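Local coordinates for protein fructuronate-tagaturonate epimerase UxaE from Cohnella laeviribosi in complex with 1 glycerol (Cohnella laeviribosi, PDB 6IL9) that probably interconverts D-fructuronate and D-tagaturonate by epimerisation, using a zinc-containing TIM barrel, at residues Arg39-Glu45 with Gly61-Leu67; Ile7-Leu11 with Gln32-Glu37; Tyr19-His24 with Phe147-Tyr151. All blocks are in the same frame, centred on the assembly; numbering follows the deposited sequence.

Contact 1 of 3, residues Arg39-Glu45 with Gly61-Leu67; sequences RKYLVAE and GVKLCEL
L42 with C65 and A44 with K63 are the two hydrogen-bonded pairs that join strands 39-45 and 62-66, neighbours in the five-stranded antiparallel sheet that stands beside the TIM barrel. Their four N-H...O bonds are even in length: A44 N lies 2.9 Å from K63 O, and L42 N 2.8 Å from C65 O. V43 and L64 form the non-hydrogen-bonded pair between them. On the face carrying V43, L64 and V62, V43 CG1 meets V62 CG1 at 3.5 Å, tighter than ordinary van der Waals contact. The branched end of L64 reaches over to Y41: CD1 comes within 3.5 Å of Y41 CB, and CD2 lies over one face of the ring, displaced toward its rim. I7 and A4 of helix 2-12 also touch this face. On the reverse face L42 CB meets C65 CB, while L67 CD1 packs near L42 CG.

Beyond the regular pairs, R39 and E66 are joined by a salt bridge. E66 bends at chi2 (-95°), which turns its carboxylate back to R39; only NH1 reaches OE1, at 3.0 Å, and with the planes 89° apart the carboxylate lies over one guanidinium face rather than pairing edge to edge. Water 1 links E66 OE1, K40 O and L67 N; water 2 joins E66 OE2 to Y41 OH. Both carboxylate oxygens thus have partners, which probably restrains E66's rotation and spreads its negative charge.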
loop_
_atom_site.group_PDB
_atom_site.type_symbol
_atom_site.label_atom_id
_atom_site.label_comp_id
_atom_site.label_asym_id
_atom_site.label_seq_id
_atom_site.Cartn_x
_atom_site.Cartn_y
_atom_site.Cartn_z
ATOM N N ARG A 39 3.248 3.667 -25.811
ATOM C CA ARG A 39 2.160 2.896 -25.234
ATOM C C ARG A 39 2.473 1.406 -25.300
ATOM O O ARG A 39 3.049 0.927 -26.279
ATOM C CB ARG A 39 0.844 3.179 -25.958
ATOM C CG ARG A 39 -0.353 2.533 -25.291
ATOM C CD ARG A 39 -1.510 2.421 -26.252
ATOM N NE ARG A 39 -2.274 3.658 -26.310
ATOM C CZ ARG A 39 -3.235 3.983 -25.451
ATOM N NH1 ARG A 39 -3.554 3.156 -24.460
ATOM N NH2 ARG A 39 -3.878 5.136 -25.584
ATOM N N LYS A 40 2.081 0.677 -24.260
ATOM C CA LYS A 40 2.230 -0.771 -24.228
ATOM C C LYS A 40 1.042 -1.474 -24.885
ATOM O O LYS A 40 -0.082 -0.968 -24.885
ATOM C CB LYS A 40 2.380 -1.252 -22.783
ATOM C CG LYS A 40 3.642 -0.734 -22.093
ATOM C CD LYS A 40 3.733 -1.225 -20.642
ATOM C CE LYS A 40 5.009 -0.724 -19.981
ATOM N NZ LYS A 40 5.118 -1.155 -18.548
ATOM N N TYR A 41 1.307 -2.658 -25.445
ATOM C CA TYR A 41 0.286 -3.491 -26.078
ATOM C C TYR A 41 0.566 -4.964 -25.818
ATOM O O TYR A 41 1.707 -5.366 -25.590
ATOM C CB TYR A 41 0.233 -3.307 -27.604
ATOM C CG TYR A 41 -0.076 -1.913 -28.086
ATOM C CD1 TYR A 41 -1.389 -1.498 -28.275
ATOM C CD2 TYR A 41 0.949 -1.024 -28.389
ATOM C CE1 TYR A 41 -1.675 -0.215 -28.728
ATOM C CE2 TYR A 41 0.678 0.249 -28.832
ATOM C CZ TYR A 41 -0.633 0.648 -29.011
ATOM O OH TYR A 41 -0.889 1.925 -29.459
ATOM N N LEU A 42 -0.498 -5.774 -25.886
ATOM C CA LEU A 42 -0.380 -7.218 -26.055
ATOM C C LEU A 42 -0.400 -7.546 -27.541
ATOM O O LEU A 42 -1.137 -6.922 -28.309
ATOM C CB LEU A 42 -1.530 -7.970 -25.381
ATOM C CG LEU A 42 -1.788 -7.935 -23.886
ATOM C CD1 LEU A 42 -2.957 -8.869 -23.573
ATOM C CD2 LEU A 42 -0.536 -8.344 -23.133
ATOM N N VAL A 43 0.399 -8.533 -27.935
ATOM C CA VAL A 43 0.414 -9.067 -29.298
ATOM C C VAL A 43 0.145 -10.558 -29.207
ATOM O O VAL A 43 0.929 -11.297 -28.597
ATOM C CB VAL A 43 1.749 -8.803 -30.015
ATOM C CG1 VAL A 43 1.718 -9.379 -31.423
ATOM C CG2 VAL A 43 2.064 -7.315 -30.053
ATOM N N ALA A 44 -0.944 -11.006 -29.829
ATOM C CA ALA A 44 -1.332 -12.408 -29.830
ATOM C C ALA A 44 -1.193 -12.990 -31.234
ATOM O O ALA A 44 -1.384 -12.291 -32.234
ATOM C CB ALA A 44 -2.769 -12.570 -29.331
ATOM N N GLU A 45 -0.842 -14.273 -31.302
ATOM C CA GLU A 45 -0.700 -14.958 -32.581
ATOM C C GLU A 45 -0.855 -16.456 -32.360
ATOM O O GLU A 45 -0.396 -16.991 -31.350
ATOM C CB GLU A 45 0.654 -14.648 -33.229
ATOM C CG GLU A 45 0.802 -15.165 -34.655
ATOM C CD GLU A 45 2.102 -14.720 -35.295
ATOM O OE1 GLU A 45 2.156 -14.642 -36.543
ATOM O OE2 GLU A 45 3.067 -14.441 -34.548
ATOM N N GLY A 61 -1.831 -12.728 -39.224
ATOM C CA GLY A 61 -2.606 -13.491 -38.266
ATOM C C GLY A 61 -2.267 -13.038 -36.859
ATOM O O GLY A 61 -2.129 -13.856 -35.944
ATOM N N VAL A 62 -2.130 -11.725 -36.687
ATOM C CA VAL A 62 -1.604 -11.120 -35.469
ATOM C C VAL A 62 -2.636 -10.136 -34.934
ATOM O O VAL A 62 -3.200 -9.345 -35.697
ATOM C CB VAL A 62 -0.261 -10.413 -35.733
ATOM C CG1 VAL A 62 0.164 -9.616 -34.533
ATOM C CG2 VAL A 62 0.807 -11.425 -36.112
ATOM N N LYS A 63 -2.882 -10.185 -33.625
ATOM C CA LYS A 63 -3.842 -9.307 -32.971
ATOM C C LYS A 63 -3.101 -8.377 -32.021
ATOM O O LYS A 63 -2.355 -8.843 -31.155
ATOM C CB LYS A 63 -4.904 -10.112 -32.212
ATOM C CG LYS A 63 -6.041 -9.266 -31.691
ATOM C CD LYS A 63 -7.074 -10.092 -30.923
ATOM C CE LYS A 63 -7.927 -10.928 -31.872
ATOM N NZ LYS A 63 -9.158 -11.439 -31.212
ATOM N N LEU A 64 -3.298 -7.070 -32.202
ATOM C CA LEU A 64 -2.706 -6.035 -31.363
ATOM C C LEU A 64 -3.758 -5.527 -30.385
ATOM O O LEU A 64 -4.798 -5.009 -30.805
ATOM C CB LEU A 64 -2.186 -4.887 -32.223
ATOM C CG LEU A 64 -1.505 -3.739 -31.481
ATOM C CD1 LEU A 64 -0.162 -4.225 -30.970
ATOM C CD2 LEU A 64 -1.336 -2.539 -32.404
ATOM N N CYS A 65 -3.478 -5.642 -29.086
ATOM C CA CYS A 65 -4.480 -5.415 -28.054
ATOM C C CYS A 65 -4.011 -4.371 -27.056
ATOM O O CYS A 65 -2.859 -4.396 -26.611
ATOM C CB CYS A 65 -4.801 -6.703 -27.278
ATOM S SG CYS A 65 -5.041 -8.159 -28.308
ATOM N N GLU A 66 -4.925 -3.481 -26.687
ATOM C CA GLU A 66 -4.671 -2.524 -25.625
ATOM C C GLU A 66 -4.669 -3.226 -24.272
ATOM O O GLU A 66 -5.292 -4.273 -24.087
ATOM C CB GLU A 66 -5.739 -1.434 -25.631
ATOM C CG GLU A 66 -5.885 -0.747 -26.969
ATOM C CD GLU A 66 -5.073 0.521 -27.041
ATOM O OE1 GLU A 66 -4.282 0.770 -26.103
ATOM O OE2 GLU A 66 -5.236 1.272 -28.024
ATOM N N LEU A 67 -3.976 -2.620 -23.310
ATOM C CA LEU A 67 -3.940 -3.151 -21.946
ATOM C C LEU A 67 -5.210 -2.751 -21.191
ATOM O O LEU A 67 -5.178 -2.024 -20.200
ATOM C CB LEU A 67 -2.695 -2.656 -21.220
ATOM C CG LEU A 67 -1.460 -3.555 -21.249
ATOM C CD1 LEU A 67 -1.135 -4.037 -22.649
ATOM C CD2 LEU A 67 -0.260 -2.866 -20.621
HETATM O O HOH W 1 -2.514 -0.209 -24.061
HETATM O O HOH W 2 -3.643 2.883 -29.184
#

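Contact 2 of 3, residues Ile7-Leu11 with Gln32-Glu37; sequences IIERL and QMIKAE
E37 OE2 receives R10 NH2 at 2.7 Å, the shortest polar bond between 7-11 and 32-37. The contact lays helix 2-12 over one face of an antiparallel sheet, the short axes 110° apart, with R10 at the edge of an apolar layer. R10 NH1 completes an end-on, two-nitrogen salt bridge to E37 OE1 at 2.9 Å. The grip is twisted rather than coplanar: the guanidinium and carboxylate planes are 55° apart, OE1 is met on its syn side, and OE2 is approached from above the carboxylate plane although it lies in the plane of the guanidinium. R10 NE is hydrogen-bonded to S6 OG within the helix, which probably restrains the guanidinium. A leucine here would remove both charged bonds and would probably leave the E37 carboxylate without its partner, free to turn at the bend between strands 29-36 and 39-45.

In the apolar layer I7 CG2 meets I34 CD1 at 3.6 Å, and I7 CG1 lies 4.0 Å from A36 CB. I34 carries CG1 in the cramped place between its backbone N and carbonyl carbon (chi1 65°), which sends CD1 to I7 and leaves CG2 for L11. Y41 of strand 39-45 and L64 of strand 62-66, the next two across the sheet, also touch I7. One turn along, both methyls of L11 approach the amide end of Q32, with CD1 and CD2 each 4.0 Å from NE2.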
loop_
_atom_site.group_PDB
_atom_site.type_symbol
_atom_site.label_atom_id
_atom_site.label_comp_id
_atom_site.label_asym_id
_atom_site.label_seq_id
_atom_site.Cartn_x
_atom_site.Cartn_y
_atom_site.Cartn_z
ATOM N N ILE A 7 2.371 -0.789 -36.488
ATOM C CA ILE A 7 3.049 -1.417 -35.354
ATOM C C ILE A 7 3.360 -2.879 -35.651
ATOM O O ILE A 7 4.478 -3.355 -35.417
ATOM C CB ILE A 7 2.194 -1.272 -34.083
ATOM C CG1 ILE A 7 2.106 0.199 -33.685
ATOM C CG2 ILE A 7 2.750 -2.137 -32.953
ATOM C CD1 ILE A 7 0.947 0.504 -32.750
ATOM N N ILE A 8 2.373 -3.612 -36.168
ATOM C CA ILE A 8 2.561 -5.035 -36.441
ATOM C C ILE A 8 3.663 -5.244 -37.473
ATOM O O ILE A 8 4.501 -6.144 -37.334
ATOM C CB ILE A 8 1.228 -5.665 -36.888
ATOM C CG1 ILE A 8 0.248 -5.718 -35.713
ATOM C CG2 ILE A 8 1.456 -7.060 -37.451
ATOM C CD1 ILE A 8 -1.198 -5.893 -36.130
ATOM N N GLU A 9 3.695 -4.408 -38.513
ATOM C CA GLU A 9 4.726 -4.557 -39.537
ATOM C C GLU A 9 6.105 -4.223 -38.981
ATOM O O GLU A 9 7.073 -4.945 -39.243
ATOM C CB GLU A 9 4.386 -3.686 -40.752
ATOM C CG GLU A 9 3.370 -4.360 -41.675
ATOM C CD GLU A 9 2.741 -3.414 -42.691
ATOM O OE1 GLU A 9 1.805 -3.846 -43.399
ATOM O OE2 GLU A 9 3.178 -2.245 -42.780
ATOM N N ARG A 10 6.209 -3.158 -38.176
ATOM C CA ARG A 10 7.497 -2.826 -37.573
ATOM C C ARG A 10 7.936 -3.877 -36.560
ATOM O O ARG A 10 9.139 -4.104 -36.382
ATOM C CB ARG A 10 7.430 -1.448 -36.919
ATOM C CG ARG A 10 7.375 -0.338 -37.946
ATOM C CD ARG A 10 7.290 1.014 -37.311
ATOM N NE ARG A 10 5.960 1.320 -36.809
ATOM C CZ ARG A 10 5.707 1.681 -35.555
ATOM N NH1 ARG A 10 6.691 1.761 -34.673
ATOM N NH2 ARG A 10 4.467 1.973 -35.184
ATOM N N LEU A 11 6.985 -4.509 -35.876
ATOM C CA LEU A 11 7.330 -5.612 -34.987
ATOM C C LEU A 11 7.955 -6.754 -35.776
ATOM O O LEU A 11 8.983 -7.314 -35.377
ATOM C CB LEU A 11 6.084 -6.082 -34.239
ATOM C CG LEU A 11 6.268 -7.310 -33.345
ATOM C CD1 LEU A 11 7.279 -7.016 -32.251
ATOM C CD2 LEU A 11 4.941 -7.713 -32.747
ATOM N N GLN A 32 2.671 -11.884 -26.220
ATOM C CA GLN A 32 3.782 -11.134 -25.650
ATOM C C GLN A 32 3.339 -9.691 -25.482
ATOM O O GLN A 32 2.288 -9.288 -25.977
ATOM C CB GLN A 32 5.029 -11.215 -26.533
ATOM C CG GLN A 32 4.876 -10.535 -27.873
ATOM C CD GLN A 32 6.050 -10.816 -28.787
ATOM O OE1 GLN A 32 6.724 -11.841 -28.654
ATOM N NE2 GLN A 32 6.314 -9.904 -29.710
ATOM N N MET A 33 4.154 -8.914 -24.765
ATOM C CA MET A 33 3.917 -7.491 -24.566
ATOM C C MET A 33 4.997 -6.685 -25.276
ATOM O O MET A 33 6.169 -7.082 -25.307
ATOM C CB MET A 33 3.902 -7.131 -23.073
ATOM C CG MET A 33 3.397 -5.728 -22.780
ATOM S SD MET A 33 3.221 -5.352 -20.999
ATOM C CE MET A 33 2.296 -6.880 -20.567
ATOM N N ILE A 34 4.592 -5.553 -25.851
ATOM C CA ILE A 34 5.477 -4.674 -26.589
ATOM C C ILE A 34 5.226 -3.246 -26.133
ATOM O O ILE A 34 4.268 -2.953 -25.416
ATOM C CB ILE A 34 5.266 -4.779 -28.117
ATOM C CG1 ILE A 34 3.861 -4.286 -28.477
ATOM C CG2 ILE A 34 5.481 -6.208 -28.591
ATOM C CD1 ILE A 34 3.664 -4.017 -29.970
ATOM N N LYS A 35 6.090 -2.346 -26.588
ATOM C CA LYS A 35 5.852 -0.922 -26.409
ATOM C C LYS A 35 6.093 -0.227 -27.736
ATOM O O LYS A 35 7.150 -0.414 -28.343
ATOM C CB LYS A 35 6.753 -0.327 -25.331
ATOM C CG LYS A 35 6.420 1.131 -25.041
ATOM C CD LYS A 35 7.173 1.614 -23.826
ATOM C CE LYS A 35 6.810 3.046 -23.474
ATOM N NZ LYS A 35 7.675 3.482 -22.339
ATOM N N ALA A 36 5.106 0.551 -28.190
ATOM C CA ALA A 36 5.230 1.310 -29.431
ATOM C C ALA A 36 4.618 2.693 -29.260
ATOM O O ALA A 36 3.493 2.818 -28.773
ATOM C CB ALA A 36 4.551 0.583 -30.595
ATOM N N GLU A 37 5.358 3.720 -29.680
ATOM C CA GLU A 37 4.879 5.105 -29.644
ATOM C C GLU A 37 4.393 5.483 -28.248
ATOM O O GLU A 37 3.330 6.081 -28.079
ATOM C CB GLU A 37 3.780 5.340 -30.681
ATOM C CG GLU A 37 4.291 5.419 -32.105
ATOM C CD GLU A 37 4.690 4.066 -32.631
ATOM O OE1 GLU A 37 5.906 3.793 -32.713
ATOM O OE2 GLU A 37 3.784 3.260 -32.931
#

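Contact 3 of 3, residues Tyr19-His24 with Phe147-Tyr151; sequences YPRSRH and FQEGY
Y19 lays its ring against the extended side chain of Q148, near the C-terminal end of helix 135-149. The amide is stacked over one face, its plane 25° from that of the ring; Q148 NE2 lies 3.4 Å from Y19 CE1, and Q148 CG makes a CH-pi contact over the same ring. The polar ends are held elsewhere: Y19 OH bonds to E469, and Q148 OE1 accepts from K40.

R21 follows, with CD 3.4 Å from E149 O. Its backbone N gives to water 3, which donates to Q148 O, and R21 NH1 gives to water 4, which donates to G150 O. R21 O stands so close to G150 that a CB there would clash with it; G150 has positive phi and closes the helix in a Schellman motif. No direct hydrogen bond crosses the contact: S22 N stays 3.3 Å from Q148 O at a poor angle and bonds instead to Y19 O, which also accepts S22 OG at 2.7 Å. S22 CA nonetheless directs its hydrogen at F147 O, 3.5 Å away.

H24 brings the other ring. ND1 lies over one face of F147, offset toward the rim, 3.4 Å from CE1; the centroids are 4.5 Å apart and the planes 36° apart, an oblique pairing. F147 carries CG anti to its backbone N (chi1 -172°), which brings one face of the ring against H24 ND1. H24 ND1 bonds weakly to S22 O, and H24 CE1 comes 3.2 Å from F147 O at the ring edge.

F147 also meets F79 edge-to-face, touches F81, and packs on V31 and L42 of the sheet. E149, salt-bridged to R112, and Q148 also pack on helix 104-111, so strand 17-26 rests against helix 135-149, which itself lies against 104-111.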
loop_
_atom_site.group_PDB
_atom_site.type_symbol
_atom_site.label_atom_id
_atom_site.label_comp_id
_atom_site.label_asym_id
_atom_site.label_seq_id
_atom_site.Cartn_x
_atom_site.Cartn_y
_atom_site.Cartn_z
ATOM N N TYR A 19 9.083 -6.873 -24.590
ATOM C CA TYR A 19 9.483 -7.140 -23.219
ATOM C C TYR A 19 9.889 -8.605 -23.122
ATOM O O TYR A 19 9.051 -9.481 -23.344
ATOM C CB TYR A 19 8.354 -6.800 -22.256
ATOM C CG TYR A 19 8.112 -5.302 -22.165
ATOM C CD1 TYR A 19 8.965 -4.488 -21.428
ATOM C CD2 TYR A 19 7.053 -4.704 -22.837
ATOM C CE1 TYR A 19 8.756 -3.107 -21.352
ATOM C CE2 TYR A 19 6.829 -3.331 -22.762
ATOM C CZ TYR A 19 7.686 -2.539 -22.019
ATOM O OH TYR A 19 7.472 -1.179 -21.944
ATOM N N PRO A 20 11.160 -8.908 -22.842
ATOM C CA PRO A 20 11.648 -10.267 -23.109
ATOM C C PRO A 20 11.036 -11.314 -22.202
ATOM O O PRO A 20 10.902 -12.472 -22.620
ATOM C CB PRO A 20 13.164 -10.140 -22.903
ATOM C CG PRO A 20 13.325 -8.985 -21.979
ATOM C CD PRO A 20 12.214 -8.024 -22.320
ATOM N N ARG A 21 10.628 -10.946 -20.990
ATOM C CA ARG A 21 10.034 -11.906 -20.072
ATOM C C ARG A 21 8.523 -12.033 -20.237
ATOM O O ARG A 21 7.888 -12.760 -19.463
ATOM C CB ARG A 21 10.370 -11.518 -18.628
ATOM C CG ARG A 21 11.860 -11.540 -18.295
ATOM C CD ARG A 21 12.083 -11.052 -16.863
ATOM N NE ARG A 21 13.484 -11.061 -16.441
ATOM C CZ ARG A 21 14.032 -11.987 -15.652
ATOM N NH1 ARG A 21 13.309 -13.005 -15.197
ATOM N NH2 ARG A 21 15.310 -11.894 -15.315
ATOM N N SER A 22 7.929 -11.373 -21.240
ATOM C CA SER A 22 6.483 -11.334 -21.388
ATOM C C SER A 22 5.928 -12.423 -22.296
ATOM O O SER A 22 4.712 -12.465 -22.507
ATOM C CB SER A 22 6.039 -9.966 -21.938
ATOM O OG SER A 22 6.404 -9.842 -23.310
ATOM N N ARG A 23 6.770 -13.285 -22.854
ATOM C CA ARG A 23 6.292 -14.293 -23.792
ATOM C C ARG A 23 5.619 -15.423 -23.026
ATOM O O ARG A 23 6.255 -16.075 -22.192
ATOM C CB ARG A 23 7.446 -14.825 -24.635
ATOM C CG ARG A 23 7.975 -13.808 -25.618
ATOM C CD ARG A 23 9.174 -14.354 -26.357
ATOM N NE ARG A 23 9.683 -13.404 -27.340
ATOM C CZ ARG A 23 10.723 -12.602 -27.139
ATOM N NH1 ARG A 23 11.372 -12.628 -25.981
ATOM N NH2 ARG A 23 11.112 -11.772 -28.100
ATOM N N HIS A 24 4.337 -15.646 -23.309
ATOM C CA HIS A 24 3.570 -16.719 -22.692
ATOM C C HIS A 24 2.736 -17.411 -23.760
ATOM O O HIS A 24 2.648 -16.954 -24.904
ATOM C CB HIS A 24 2.701 -16.186 -21.547
ATOM C CG HIS A 24 3.506 -15.632 -20.416
ATOM N ND1 HIS A 24 3.915 -14.315 -20.368
ATOM C CD2 HIS A 24 4.029 -16.231 -19.320
ATOM C CE1 HIS A 24 4.640 -14.125 -19.280
ATOM N NE2 HIS A 24 4.720 -15.271 -18.624
ATOM N N PHE A 147 2.678 -10.171 -15.654
ATOM C CA PHE A 147 2.731 -10.768 -16.986
ATOM C C PHE A 147 3.931 -10.239 -17.765
ATOM O O PHE A 147 4.699 -11.014 -18.346
ATOM C CB PHE A 147 1.419 -10.488 -17.729
ATOM C CG PHE A 147 1.277 -11.225 -19.044
ATOM C CD1 PHE A 147 0.801 -12.528 -19.083
ATOM C CD2 PHE A 147 1.596 -10.596 -20.235
ATOM C CE1 PHE A 147 0.667 -13.200 -20.293
ATOM C CE2 PHE A 147 1.466 -11.264 -21.450
ATOM C CZ PHE A 147 0.997 -12.564 -21.473
ATOM N N GLN A 148 4.120 -8.918 -17.758
ATOM C CA GLN A 148 5.251 -8.306 -18.449
ATOM C C GLN A 148 6.580 -8.886 -17.989
ATOM O O GLN A 148 7.480 -9.123 -18.806
ATOM C CB GLN A 148 5.241 -6.801 -18.220
ATOM C CG GLN A 148 6.419 -6.082 -18.854
ATOM C CD GLN A 148 6.381 -4.594 -18.601
ATOM O OE1 GLN A 148 5.324 -3.965 -18.684
ATOM N NE2 GLN A 148 7.531 -4.021 -18.296
ATOM N N GLU A 149 6.729 -9.102 -16.685
ATOM C CA GLU A 149 7.978 -9.554 -16.095
ATOM C C GLU A 149 8.058 -11.062 -15.930
ATOM O O GLU A 149 9.071 -11.557 -15.418
ATOM C CB GLU A 149 8.178 -8.891 -14.729
ATOM C CG GLU A 149 8.286 -7.389 -14.787
ATOM C CD GLU A 149 9.546 -6.927 -15.493
ATOM O OE1 GLU A 149 10.569 -7.647 -15.425
ATOM O OE2 GLU A 149 9.503 -5.849 -16.118
ATOM N N GLY A 150 7.029 -11.795 -16.343
ATOM C CA GLY A 150 7.040 -13.241 -16.205
ATOM C C GLY A 150 7.228 -13.685 -14.773
ATOM O O GLY A 150 7.986 -14.627 -14.505
ATOM N N TYR A 151 6.580 -12.998 -13.840
ATOM C CA TYR A 151 6.716 -13.276 -12.412
ATOM C C TYR A 151 5.535 -14.140 -12.002
ATOM O O TYR A 151 4.412 -13.650 -11.876
ATOM C CB TYR A 151 6.755 -11.976 -11.623
ATOM C CG TYR A 151 6.903 -12.147 -10.126
ATOM C CD1 TYR A 151 8.161 -12.266 -9.551
ATOM C CD2 TYR A 151 5.790 -12.133 -9.293
ATOM C CE1 TYR A 151 8.308 -12.404 -8.178
ATOM C CE2 TYR A 151 5.922 -12.267 -7.909
ATOM C CZ TYR A 151 7.189 -12.397 -7.366
ATOM O OH TYR A 151 7.332 -12.532 -6.004
HETATM O O HOH W 3 10.198 -8.390 -19.788
HETATM O O HOH W 4 10.818 -14.312 -15.755
HETATM O O HOH W 5 7.011 -16.487 -16.959
#

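In the fold
All three contacts reach the five-stranded antiparallel sheet, on the same side of the chain's centre and apart from the eight parallel barrel strands. Contact 2 lies about 8 Å from contact 1, centre to centre, and contact 3 about 14 Å from contact 1 and 15 Å from contact 2. Along the chain contact 2 closes before contact 1 opens, contact 1 is nested in the long loop closed by contact 3, and contacts 2 and 3 cross. Contact 1 pairs neighbouring strands, contact 2 covers one face with helix 2-12, and contact 3 meets helix 135-149 on the other. The sheet is thereby packed between its own N-terminal helix and the barrel's helical layer.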